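Local coordinates for 16S rRNA methylase (Uncultured bacterium, PDB 7JLZ), which probably transfers a methyl group from S-adenosylmethionine to N1 of A1408 in 16S rRNA of the 30S ribosomal subunit, a change linked to aminoglycoside resistance, at residues Ala43-Ile54 with Glu71-Ser82; Val27-Tyr38 with Thr93-Trp103. One frame throughout, in Å; residues are numbered along the deposited sequence. Where two conformers were deposited one is given.

Contact 1 (Ala43-Ile54 with Glu71-Ser82); sequences AKENSGTLFIGI and ENITNAIYILGS
The carboxamide of Asn-75 reaches into the turn that follows helix 37-45 and ties it to the strand edge. Its ND2 donates to Ala-43 O at 3.0 Å and to Thr-49 O at 2.9 Å, both acceptors lying close to the amide plane, so the two N-H bonds fix its rotation. Chi1 of 59° sets CG there, between the backbone N and the carbonyl carbon. Ala-43 O also takes Asn-46 N, from the other face of its carbonyl plane.

Packing is tightest farther along strands 49-55 and 76-80. Ile-52 CG2 meets Ile-79 CD1 at 3.5 Å, and just past the end of strand 76-80 Ile-54 CG2 presses on Gly-81 CA at 3.4 Å. Phe-51 and Gly-53 each give N-H and C=O to the neighbouring strand.

The exposed Lys-44/Glu-71 corner is looser and wetter. Lys-44 CG rests on Ile-73 CD1, but Lys-44 NZ stays 4.1 Å from Glu-71 OE2; a water joins them, weakly on the lysine side. Glu-71 OE2 also hydrogen-bonds Tyr-40 OH, and OE1 forms a salt bridge to Lys-67.

Parallel pairing joins the two strands of this beta-alpha-beta unit, connected by helix 58-70, of the Rossmann-like methyltransferase fold.

Contact 2 (Val27-Tyr38 with Thr93-Trp103); sequences VEVDLGTGDGRY and TADKLTIILPW. With SO4 (sulfate ion), chain E.
At the centre of the Rossmann-like methyltransferase sheet, strands 26-31 and 94-100 run parallel, and the first opens into the glycine-rich loop Gly-32 to Gly-36, which in this family usually borders the S-adenosylmethionine pocket. Val-29 and Leu-31 each use N-H and C=O toward the second strand; Leu-31 N to Thr-98 O, 2.8 Å, is almost straight at 176°. Where the pairing starts, Val-27 N meets the anti lone pair of Asp-95 OD2 at 2.8 Å. Arg-37 NH1 donates to O4 of a sulfate, probably from the crystallisation liquor, at 3.0 Å.

The side bearing Glu-28, Asp-30, Lys-96 and Thr-98 is polar and largely buried. Glu-28 and Lys-96 run alongside each other, but the lysine's salt bridge goes to Glu-132. One water gathers Glu-28 OE2, Tyr-38 OH, Lys-96 NZ and Thr-98 OG1, reaching the tyrosine at its ring edge. Glu-28 OE2 sits only 2.6 Å from Asp-30 OD1.

On the other side Leu-31 packs on one face of the Trp-103 indole, whose NE1 is held by Ile-54 O. With chi1 at -166°, the indole swings over the leucine: Leu-31 CB stands 3.8 Å from the Trp-103 five-membered-ring centroid, 8° off its normal.

Strands 49-55 and 26-31 are neighbours, so contact 1 and contact 2 form one continuous piece of parallel sheet, their centres about 10 Å apart. Two probable hydrogen bonds sew them together: Glu-28 N to Leu-50 O and Asp-30 N to Ile-52 O, each 2.7 Å. Phe-51 CE2 packs 3.3 Å from Glu-28 OE1, bringing the aromatic side of contact 1 against the buried acids of contact 2. Helix 37-45 serves both: Tyr-38 at its start touches Thr-98, and its far end reaches contact 1. At the end of strand 49-55, Glu-55 accepts from Gly-32 N, beside the probable cofactor loop, while Arg-37 holds a sulfate, probably adventitious, also bound by Lys-186, Ser-190 and Thr-191.

Contact 1 (Ala43-Ile54 with Glu71-Ser82)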
loop_
_atom_site.group_PDB
_atom_site.type_symbol
_atom_site.label_atom_id
_atom_site.label_comp_id
_atom_site.label_asym_id
_atom_site.label_seq_id
_atom_site.Cartn_x
_atom_site.Cartn_y
_atom_site.Cartn_z
ATOM N N ALA A 43 11.559 5.080 2.370
ATOM C CA ALA A 43 12.156 5.449 3.654
ATOM C C ALA A 43 13.499 6.150 3.474
ATOM O O ALA A 43 13.775 7.167 4.119
ATOM C CB ALA A 43 12.318 4.209 4.533
ATOM N N LYS A 44 14.353 5.615 2.595
ATOM C CA LYS A 44 15.650 6.246 2.347
ATOM C C LYS A 44 15.500 7.669 1.836
ATOM O O LYS A 44 16.356 8.515 2.105
ATOM C CB LYS A 44 16.451 5.420 1.343
ATOM C CG LYS A 44 17.077 4.168 1.909
ATOM C CD LYS A 44 17.669 3.344 0.779
ATOM C CE LYS A 44 18.770 4.090 0.064
ATOM N NZ LYS A 44 20.062 3.965 0.789
ATOM N N GLU A 45 14.436 7.947 1.086
ATOM C CA GLU A 45 14.237 9.248 0.465
ATOM C C GLU A 45 13.518 10.249 1.358
ATOM O O GLU A 45 13.597 11.453 1.091
ATOM C CB GLU A 45 13.446 9.081 -0.836
ATOM C CG GLU A 45 14.200 8.322 -1.903
ATOM C CD GLU A 45 15.523 8.983 -2.246
ATOM O OE1 GLU A 45 16.585 8.386 -1.965
ATOM O OE2 GLU A 45 15.498 10.109 -2.784
ATOM N N ASN A 46 12.816 9.792 2.398
ATOM C CA ASN A 46 12.022 10.679 3.260
ATOM C C ASN A 46 12.255 10.265 4.712
ATOM O O ASN A 46 11.483 9.484 5.275
ATOM C CB ASN A 46 10.542 10.626 2.899
ATOM C CG ASN A 46 10.289 10.837 1.420
ATOM O OD1 ASN A 46 10.113 11.968 0.962
ATOM N ND2 ASN A 46 10.257 9.742 0.662
ATOM N N SER A 47 13.311 10.811 5.323
ATOM C CA SER A 47 13.674 10.405 6.678
ATOM C C SER A 47 12.663 10.868 7.720
ATOM O O SER A 47 12.675 10.353 8.842
ATOM C CB SER A 47 15.063 10.933 7.034
ATOM O OG SER A 47 15.051 12.345 7.157
ATOM N N GLY A 48 11.800 11.830 7.380
ATOM C CA GLY A 48 10.792 12.327 8.296
ATOM C C GLY A 48 9.503 11.534 8.344
ATOM O O GLY A 48 8.649 11.798 9.195
ATOM N N THR A 49 9.337 10.566 7.454
ATOM C CA THR A 49 8.127 9.762 7.375
ATOM C C THR A 49 8.436 8.327 7.782
ATOM O O THR A 49 9.469 7.772 7.396
ATOM C CB THR A 49 7.551 9.804 5.951
ATOM O OG1 THR A 49 7.175 11.153 5.626
ATOM C CG2 THR A 49 6.345 8.899 5.827
ATOM N N LEU A 50 7.548 7.726 8.570
ATOM C CA LEU A 50 7.657 6.307 8.893
ATOM C C LEU A 50 6.889 5.505 7.848
ATOM O O LEU A 50 5.694 5.742 7.631
ATOM C CB LEU A 50 7.116 6.028 10.297
ATOM C CG LEU A 50 7.108 4.563 10.750
ATOM C CD1 LEU A 50 8.513 4.002 10.869
ATOM C CD2 LEU A 50 6.360 4.445 12.090
ATOM N N PHE A 51 7.561 4.558 7.203
ATOM C CA PHE A 51 6.930 3.707 6.203
ATOM C C PHE A 51 6.763 2.299 6.755
ATOM O O PHE A 51 7.730 1.693 7.233
ATOM C CB PHE A 51 7.752 3.676 4.905
ATOM C CG PHE A 51 7.838 5.018 4.220
ATOM C CD1 PHE A 51 8.811 5.933 4.587
ATOM C CD2 PHE A 51 6.931 5.371 3.226
ATOM C CE1 PHE A 51 8.887 7.175 3.979
ATOM C CE2 PHE A 51 7.012 6.623 2.606
ATOM C CZ PHE A 51 7.988 7.521 2.989
ATOM N N ILE A 52 5.548 1.765 6.647
ATOM C CA ILE A 52 5.199 0.469 7.211
ATOM C C ILE A 52 4.694 -0.428 6.095
ATOM O O ILE A 52 3.631 -0.162 5.526
ATOM C CB ILE A 52 4.122 0.602 8.297
ATOM C CG1 ILE A 52 4.578 1.624 9.338
ATOM C CG2 ILE A 52 3.820 -0.764 8.885
ATOM C CD1 ILE A 52 3.563 1.856 10.476
ATOM N N GLY A 53 5.417 -1.508 5.811
ATOM C CA GLY A 53 4.951 -2.518 4.869
ATOM C C GLY A 53 4.272 -3.663 5.601
ATOM O O GLY A 53 4.754 -4.113 6.641
ATOM N N ILE A 54 3.158 -4.150 5.043
ATOM C CA ILE A 54 2.404 -5.259 5.632
ATOM C C ILE A 54 2.163 -6.329 4.574
ATOM O O ILE A 54 1.518 -6.058 3.554
ATOM C CB ILE A 54 1.064 -4.785 6.217
ATOM C CG1 ILE A 54 1.293 -3.572 7.126
ATOM C CG2 ILE A 54 0.390 -5.919 6.997
ATOM C CD1 ILE A 54 -0.016 -2.953 7.649
ATOM N N GLU A 71 21.381 -1.330 7.058
ATOM C CA GLU A 71 21.702 0.011 6.588
ATOM C C GLU A 71 21.175 1.104 7.507
ATOM O O GLU A 71 21.262 2.285 7.153
ATOM C CB GLU A 71 21.168 0.210 5.167
ATOM C CG GLU A 71 21.922 -0.599 4.131
ATOM C CD GLU A 71 21.144 -0.805 2.848
ATOM O OE1 GLU A 71 21.102 -1.956 2.355
ATOM O OE2 GLU A 71 20.577 0.181 2.333
ATOM N N ASN A 72 20.638 0.736 8.672
ATOM C CA ASN A 72 20.138 1.702 9.652
ATOM C C ASN A 72 19.051 2.590 9.052
ATOM O O ASN A 72 18.996 3.794 9.309
ATOM C CB ASN A 72 21.281 2.545 10.228
ATOM C CG ASN A 72 21.022 2.975 11.662
ATOM O OD1 ASN A 72 20.575 2.179 12.491
ATOM N ND2 ASN A 72 21.296 4.240 11.960
ATOM N N ILE A 73 18.187 1.996 8.233
ATOM C CA ILE A 73 17.016 2.708 7.689
ATOM C C ILE A 73 15.906 2.516 8.717
ATOM O O ILE A 73 15.025 1.665 8.590
ATOM C CB ILE A 73 16.626 2.204 6.296
ATOM C CG1 ILE A 73 17.842 2.164 5.365
ATOM C CG2 ILE A 73 15.518 3.065 5.706
ATOM C CD1 ILE A 73 18.476 3.508 5.122
ATOM N N THR A 74 15.952 3.338 9.769
ATOM C CA THR A 74 15.116 3.114 10.940
ATOM C C THR A 74 13.665 3.536 10.739
ATOM O O THR A 74 12.817 3.187 11.569
ATOM C CB THR A 74 15.708 3.843 12.149
ATOM O OG1 THR A 74 16.045 5.184 11.781
ATOM C CG2 THR A 74 16.966 3.132 12.636
ATOM N N ASN A 75 13.355 4.265 9.668
ATOM C CA ASN A 75 11.983 4.655 9.378
ATOM C C ASN A 75 11.302 3.700 8.406
ATOM O O ASN A 75 10.302 4.072 7.778
ATOM C CB ASN A 75 11.937 6.088 8.845
ATOM C CG ASN A 75 12.748 6.272 7.571
ATOM O OD1 ASN A 75 13.799 5.650 7.382
ATOM N ND2 ASN A 75 12.262 7.139 6.693
ATOM N N ALA A 76 11.826 2.484 8.270
ATOM C CA ALA A 76 11.187 1.417 7.508
ATOM C C ALA A 76 10.915 0.264 8.463
ATOM O O ALA A 76 11.835 -0.218 9.128
ATOM C CB ALA A 76 12.067 0.966 6.338
ATOM N N ILE A 77 9.657 -0.158 8.552
ATOM C CA ILE A 77 9.290 -1.291 9.388
ATOM C C ILE A 77 8.383 -2.215 8.586
ATOM O O ILE A 77 7.630 -1.773 7.709
ATOM C CB ILE A 77 8.628 -0.824 10.704
ATOM C CG1 ILE A 77 8.475 -1.988 11.679
ATOM C CG2 ILE A 77 7.300 -0.162 10.438
ATOM C CD1 ILE A 77 7.789 -1.596 12.959
ATOM N N TYR A 78 8.488 -3.518 8.873
ATOM C CA TYR A 78 7.843 -4.565 8.091
ATOM C C TYR A 78 7.076 -5.497 9.012
ATOM O O TYR A 78 7.648 -6.028 9.967
ATOM C CB TYR A 78 8.887 -5.358 7.283
ATOM C CG TYR A 78 9.724 -4.466 6.391
ATOM C CD1 TYR A 78 10.848 -3.796 6.891
ATOM C CD2 TYR A 78 9.388 -4.280 5.056
ATOM C CE1 TYR A 78 11.601 -2.959 6.084
ATOM C CE2 TYR A 78 10.151 -3.454 4.231
ATOM C CZ TYR A 78 11.254 -2.798 4.756
ATOM O OH TYR A 78 12.014 -1.972 3.956
ATOM N N ILE A 79 5.791 -5.709 8.718
ATOM C CA ILE A 79 4.860 -6.342 9.649
ATOM C C ILE A 79 4.094 -7.457 8.951
ATOM O O ILE A 79 3.727 -7.335 7.776
ATOM C CB ILE A 79 3.877 -5.296 10.228
ATOM C CG1 ILE A 79 4.650 -4.239 11.013
ATOM C CG2 ILE A 79 2.794 -5.936 11.121
ATOM C CD1 ILE A 79 3.793 -3.107 11.440
ATOM N N LEU A 80 3.840 -8.543 9.676
ATOM C CA LEU A 80 2.988 -9.605 9.156
ATOM C C LEU A 80 1.526 -9.179 9.226
ATOM O O LEU A 80 1.053 -8.724 10.274
ATOM C CB LEU A 80 3.172 -10.897 9.945
ATOM C CG LEU A 80 4.432 -11.709 9.756
ATOM C CD1 LEU A 80 4.291 -13.001 10.546
ATOM C CD2 LEU A 80 4.666 -11.986 8.271
ATOM N N GLY A 81 0.807 -9.343 8.126
ATOM C CA GLY A 81 -0.605 -9.005 8.140
ATOM C C GLY A 81 -1.249 -9.280 6.801
ATOM O O GLY A 81 -0.578 -9.515 5.794
ATOM N N SER A 82 -2.577 -9.252 6.815
ATOM C CA SER A 82 -3.412 -9.481 5.645
ATOM C C SER A 82 -4.776 -8.901 5.987
ATOM O O SER A 82 -5.015 -8.494 7.128
ATOM C CB SER A 82 -3.531 -10.970 5.307
ATOM O OG SER A 82 -4.324 -11.644 6.274
HETATM O O HOH W 1 21.695 2.596 2.980
#

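Contact 2 (Val27-Tyr38 with Thr93-Trp103)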
loop_
_atom_site.group_PDB
_atom_site.type_symbol
_atom_site.label_atom_id
_atom_site.label_comp_id
_atom_site.label_asym_id
_atom_site.label_seq_id
_atom_site.Cartn_x
_atom_site.Cartn_y
_atom_site.Cartn_z
ATOM N N VAL A 27 3.085 9.195 8.944
ATOM C CA VAL A 27 3.142 7.740 8.886
ATOM C C VAL A 27 2.481 7.301 7.589
ATOM O O VAL A 27 1.413 7.809 7.227
ATOM C CB VAL A 27 2.457 7.093 10.103
ATOM C CG1 VAL A 27 2.414 5.575 9.962
ATOM C CG2 VAL A 27 3.165 7.502 11.388
ATOM N N GLU A 28 3.137 6.390 6.872
ATOM C CA GLU A 28 2.599 5.824 5.647
ATOM C C GLU A 28 2.568 4.306 5.761
ATOM O O GLU A 28 3.557 3.687 6.169
ATOM C CB GLU A 28 3.426 6.244 4.423
ATOM C CG GLU A 28 2.938 5.557 3.144
ATOM C CD GLU A 28 3.558 6.137 1.888
ATOM O OE1 GLU A 28 3.856 7.347 1.875
ATOM O OE2 GLU A 28 3.744 5.363 0.913
ATOM N N VAL A 29 1.432 3.709 5.419
ATOM C CA VAL A 29 1.278 2.258 5.388
ATOM C C VAL A 29 1.234 1.828 3.930
ATOM O O VAL A 29 0.477 2.402 3.140
ATOM C CB VAL A 29 0.010 1.811 6.137
ATOM C CG1 VAL A 29 -0.261 0.332 5.907
ATOM C CG2 VAL A 29 0.146 2.159 7.640
ATOM N N ASP A 30 2.014 0.803 3.587
ATOM C CA ASP A 30 2.210 0.364 2.202
ATOM C C ASP A 30 1.801 -1.097 2.061
ATOM O O ASP A 30 2.415 -1.977 2.672
ATOM C CB ASP A 30 3.671 0.548 1.794
ATOM C CG ASP A 30 4.074 1.989 1.783
ATOM O OD1 ASP A 30 3.338 2.780 1.167
ATOM O OD2 ASP A 30 5.090 2.347 2.408
ATOM N N LEU A 31 0.785 -1.357 1.239
ATOM C CA LEU A 31 0.266 -2.697 1.022
ATOM C C LEU A 31 0.525 -3.112 -0.411
ATOM O O LEU A 31 0.436 -2.285 -1.322
ATOM C CB LEU A 31 -1.242 -2.760 1.275
ATOM C CG LEU A 31 -1.736 -2.131 2.567
ATOM C CD1 LEU A 31 -3.244 -2.305 2.655
ATOM C CD2 LEU A 31 -1.021 -2.803 3.728
ATOM N N GLY A 32 0.820 -4.392 -0.611
ATOM C CA GLY A 32 1.003 -4.898 -1.959
ATOM C C GLY A 32 2.372 -4.656 -2.555
ATOM O O GLY A 32 2.508 -4.658 -3.786
ATOM N N THR A 33 3.388 -4.431 -1.734
ATOM C CA THR A 33 4.708 -4.106 -2.273
ATOM C C THR A 33 5.487 -5.333 -2.724
ATOM O O THR A 33 6.595 -5.172 -3.253
ATOM C CB THR A 33 5.535 -3.318 -1.245
ATOM O OG1 THR A 33 5.828 -4.153 -0.125
ATOM C CG2 THR A 33 4.769 -2.082 -0.751
ATOM N N GLY A 34 4.950 -6.545 -2.566
ATOM C CA GLY A 34 5.686 -7.714 -3.032
ATOM C C GLY A 34 6.746 -8.143 -2.037
ATOM O O GLY A 34 6.548 -9.094 -1.276
ATOM N N ASP A 35 7.887 -7.446 -2.049
ATOM C CA ASP A 35 9.008 -7.746 -1.172
ATOM C C ASP A 35 9.388 -6.577 -0.276
ATOM O O ASP A 35 10.450 -6.616 0.355
ATOM C CB ASP A 35 10.239 -8.175 -1.986
ATOM C CG ASP A 35 10.672 -7.123 -3.020
ATOM O OD1 ASP A 35 10.033 -6.049 -3.127
ATOM O OD2 ASP A 35 11.661 -7.406 -3.746
ATOM N N GLY A 36 8.562 -5.541 -0.194
ATOM C CA GLY A 36 8.922 -4.416 0.633
ATOM C C GLY A 36 9.905 -3.433 0.026
ATOM O O GLY A 36 10.290 -2.477 0.714
ATOM N N ARG A 37 10.321 -3.621 -1.237
ATOM C CA ARG A 37 11.240 -2.674 -1.869
ATOM C C ARG A 37 10.729 -1.242 -1.766
ATOM O O ARG A 37 11.492 -0.318 -1.450
ATOM C CB ARG A 37 11.456 -3.064 -3.335
ATOM C CG ARG A 37 12.223 -2.037 -4.167
ATOM C CD ARG A 37 12.152 -2.399 -5.646
ATOM N NE ARG A 37 12.749 -1.389 -6.525
ATOM C CZ ARG A 37 14.020 -1.389 -6.924
ATOM N NH1 ARG A 37 14.853 -2.337 -6.509
ATOM N NH2 ARG A 37 14.465 -0.437 -7.729
ATOM N N TYR A 38 9.429 -1.046 -2.007
ATOM C CA TYR A 38 8.829 0.285 -1.979
ATOM C C TYR A 38 9.029 0.953 -0.627
ATOM O O TYR A 38 9.306 2.159 -0.549
ATOM C CB TYR A 38 7.343 0.161 -2.300
ATOM C CG TYR A 38 6.587 1.462 -2.524
ATOM C CD1 TYR A 38 6.621 2.085 -3.761
ATOM C CD2 TYR A 38 5.810 2.030 -1.525
ATOM C CE1 TYR A 38 5.936 3.238 -4.002
ATOM C CE2 TYR A 38 5.105 3.204 -1.756
ATOM C CZ TYR A 38 5.177 3.802 -3.002
ATOM O OH TYR A 38 4.492 4.962 -3.259
ATOM N N THR A 93 -3.828 4.910 12.101
ATOM C CA THR A 93 -2.473 5.430 12.282
ATOM C C THR A 93 -1.879 6.114 11.058
ATOM O O THR A 93 -0.876 6.819 11.204
ATOM C CB THR A 93 -1.498 4.314 12.710
ATOM O OG1 THR A 93 -1.334 3.365 11.647
ATOM C CG2 THR A 93 -1.988 3.599 13.971
ATOM N N ALA A 94 -2.438 5.919 9.867
ATOM C CA ALA A 94 -1.761 6.286 8.628
ATOM C C ALA A 94 -2.196 7.659 8.129
ATOM O O ALA A 94 -3.387 7.904 7.926
ATOM C CB ALA A 94 -2.027 5.250 7.538
ATOM N N ASP A 95 -1.216 8.535 7.899
ATOM C CA ASP A 95 -1.475 9.757 7.144
ATOM C C ASP A 95 -1.622 9.461 5.658
ATOM O O ASP A 95 -2.320 10.192 4.938
ATOM C CB ASP A 95 -0.347 10.761 7.375
ATOM C CG ASP A 95 -0.208 11.153 8.834
ATOM O OD1 ASP A 95 -1.108 11.858 9.351
ATOM O OD2 ASP A 95 0.788 10.737 9.466
ATOM N N LYS A 96 -0.968 8.407 5.182
ATOM C CA LYS A 96 -1.100 7.977 3.799
ATOM C C LYS A 96 -1.109 6.461 3.751
ATOM O O LYS A 96 -0.340 5.807 4.457
ATOM C CB LYS A 96 0.022 8.515 2.912
ATOM C CG LYS A 96 -0.194 8.149 1.439
ATOM C CD LYS A 96 0.943 8.561 0.532
ATOM C CE LYS A 96 0.592 8.229 -0.917
ATOM N NZ LYS A 96 1.686 8.583 -1.860
ATOM N N LEU A 97 -1.981 5.917 2.904
ATOM C CA LEU A 97 -2.103 4.487 2.661
ATOM C C LEU A 97 -1.904 4.274 1.172
ATOM O O LEU A 97 -2.672 4.802 0.365
ATOM C CB LEU A 97 -3.477 3.964 3.093
ATOM C CG LEU A 97 -3.794 2.510 2.767
ATOM C CD1 LEU A 97 -2.814 1.562 3.442
ATOM C CD2 LEU A 97 -5.234 2.202 3.204
ATOM N N THR A 98 -0.872 3.527 0.810
ATOM C CA THR A 98 -0.630 3.189 -0.590
ATOM C C THR A 98 -0.906 1.706 -0.795
ATOM O O THR A 98 -0.397 0.861 -0.048
ATOM C CB THR A 98 0.792 3.575 -1.006
ATOM O OG1 THR A 98 0.931 5.000 -0.879
ATOM C CG2 THR A 98 1.082 3.176 -2.478
ATOM N N ILE A 99 -1.734 1.397 -1.797
ATOM C CA ILE A 99 -2.192 0.045 -2.065
ATOM C C ILE A 99 -1.784 -0.297 -3.493
ATOM O O ILE A 99 -2.356 0.239 -4.446
ATOM C CB ILE A 99 -3.710 -0.098 -1.896
ATOM C CG1 ILE A 99 -4.170 0.399 -0.517
ATOM C CG2 ILE A 99 -4.101 -1.548 -2.090
ATOM C CD1 ILE A 99 -5.687 0.474 -0.379
ATOM N N ILE A 100 -0.792 -1.172 -3.649
ATOM C CA ILE A 100 -0.371 -1.633 -4.966
ATOM C C ILE A 100 -1.048 -2.981 -5.170
ATOM O O ILE A 100 -0.566 -4.021 -4.697
ATOM C CB ILE A 100 1.152 -1.713 -5.084
ATOM C CG1 ILE A 100 1.760 -0.367 -4.681
ATOM C CG2 ILE A 100 1.552 -2.123 -6.516
ATOM C CD1 ILE A 100 3.262 -0.385 -4.496
ATOM N N LEU A 101 -2.179 -2.973 -5.872
ATOM C CA LEU A 101 -2.971 -4.184 -5.987
ATOM C C LEU A 101 -2.212 -5.235 -6.802
ATOM O O LEU A 101 -1.352 -4.900 -7.620
ATOM C CB LEU A 101 -4.333 -3.874 -6.614
ATOM C CG LEU A 101 -5.305 -3.156 -5.662
ATOM C CD1 LEU A 101 -6.610 -2.848 -6.370
ATOM C CD2 LEU A 101 -5.573 -3.991 -4.431
ATOM N N PRO A 102 -2.473 -6.524 -6.559
ATOM C CA PRO A 102 -3.386 -7.057 -5.547
ATOM C C PRO A 102 -2.771 -7.148 -4.159
ATOM O O PRO A 102 -1.547 -7.180 -4.000
ATOM C CB PRO A 102 -3.699 -8.451 -6.079
ATOM C CG PRO A 102 -2.437 -8.852 -6.774
ATOM C CD PRO A 102 -1.927 -7.595 -7.421
ATOM N N TRP A 103 -3.637 -7.165 -3.143
ATOM C CA TRP A 103 -3.229 -7.462 -1.774
ATOM C C TRP A 103 -4.304 -8.397 -1.232
ATOM O O TRP A 103 -5.180 -7.997 -0.468
ATOM C CB TRP A 103 -3.071 -6.198 -0.932
ATOM C CG TRP A 103 -2.329 -6.407 0.369
ATOM C CD1 TRP A 103 -1.011 -6.756 0.514
ATOM C CD2 TRP A 103 -2.850 -6.266 1.703
ATOM N NE1 TRP A 103 -0.686 -6.834 1.849
ATOM C CE2 TRP A 103 -1.797 -6.547 2.596
ATOM C CE3 TRP A 103 -4.105 -5.939 2.225
ATOM C CZ2 TRP A 103 -1.955 -6.498 3.977
ATOM C CZ3 TRP A 103 -4.260 -5.891 3.600
ATOM C CH2 TRP A 103 -3.191 -6.170 4.457
HETATM S S SO4 E . 17.316 -1.598 -9.825
HETATM O O1 SO4 E . 18.516 -0.824 -9.998
HETATM O O2 SO4 E . 17.415 -2.817 -10.587
HETATM O O3 SO4 E . 16.191 -0.841 -10.294
HETATM O O4 SO4 E . 17.153 -1.910 -8.429
HETATM O O HOH W 2 3.314 6.327 -1.368
#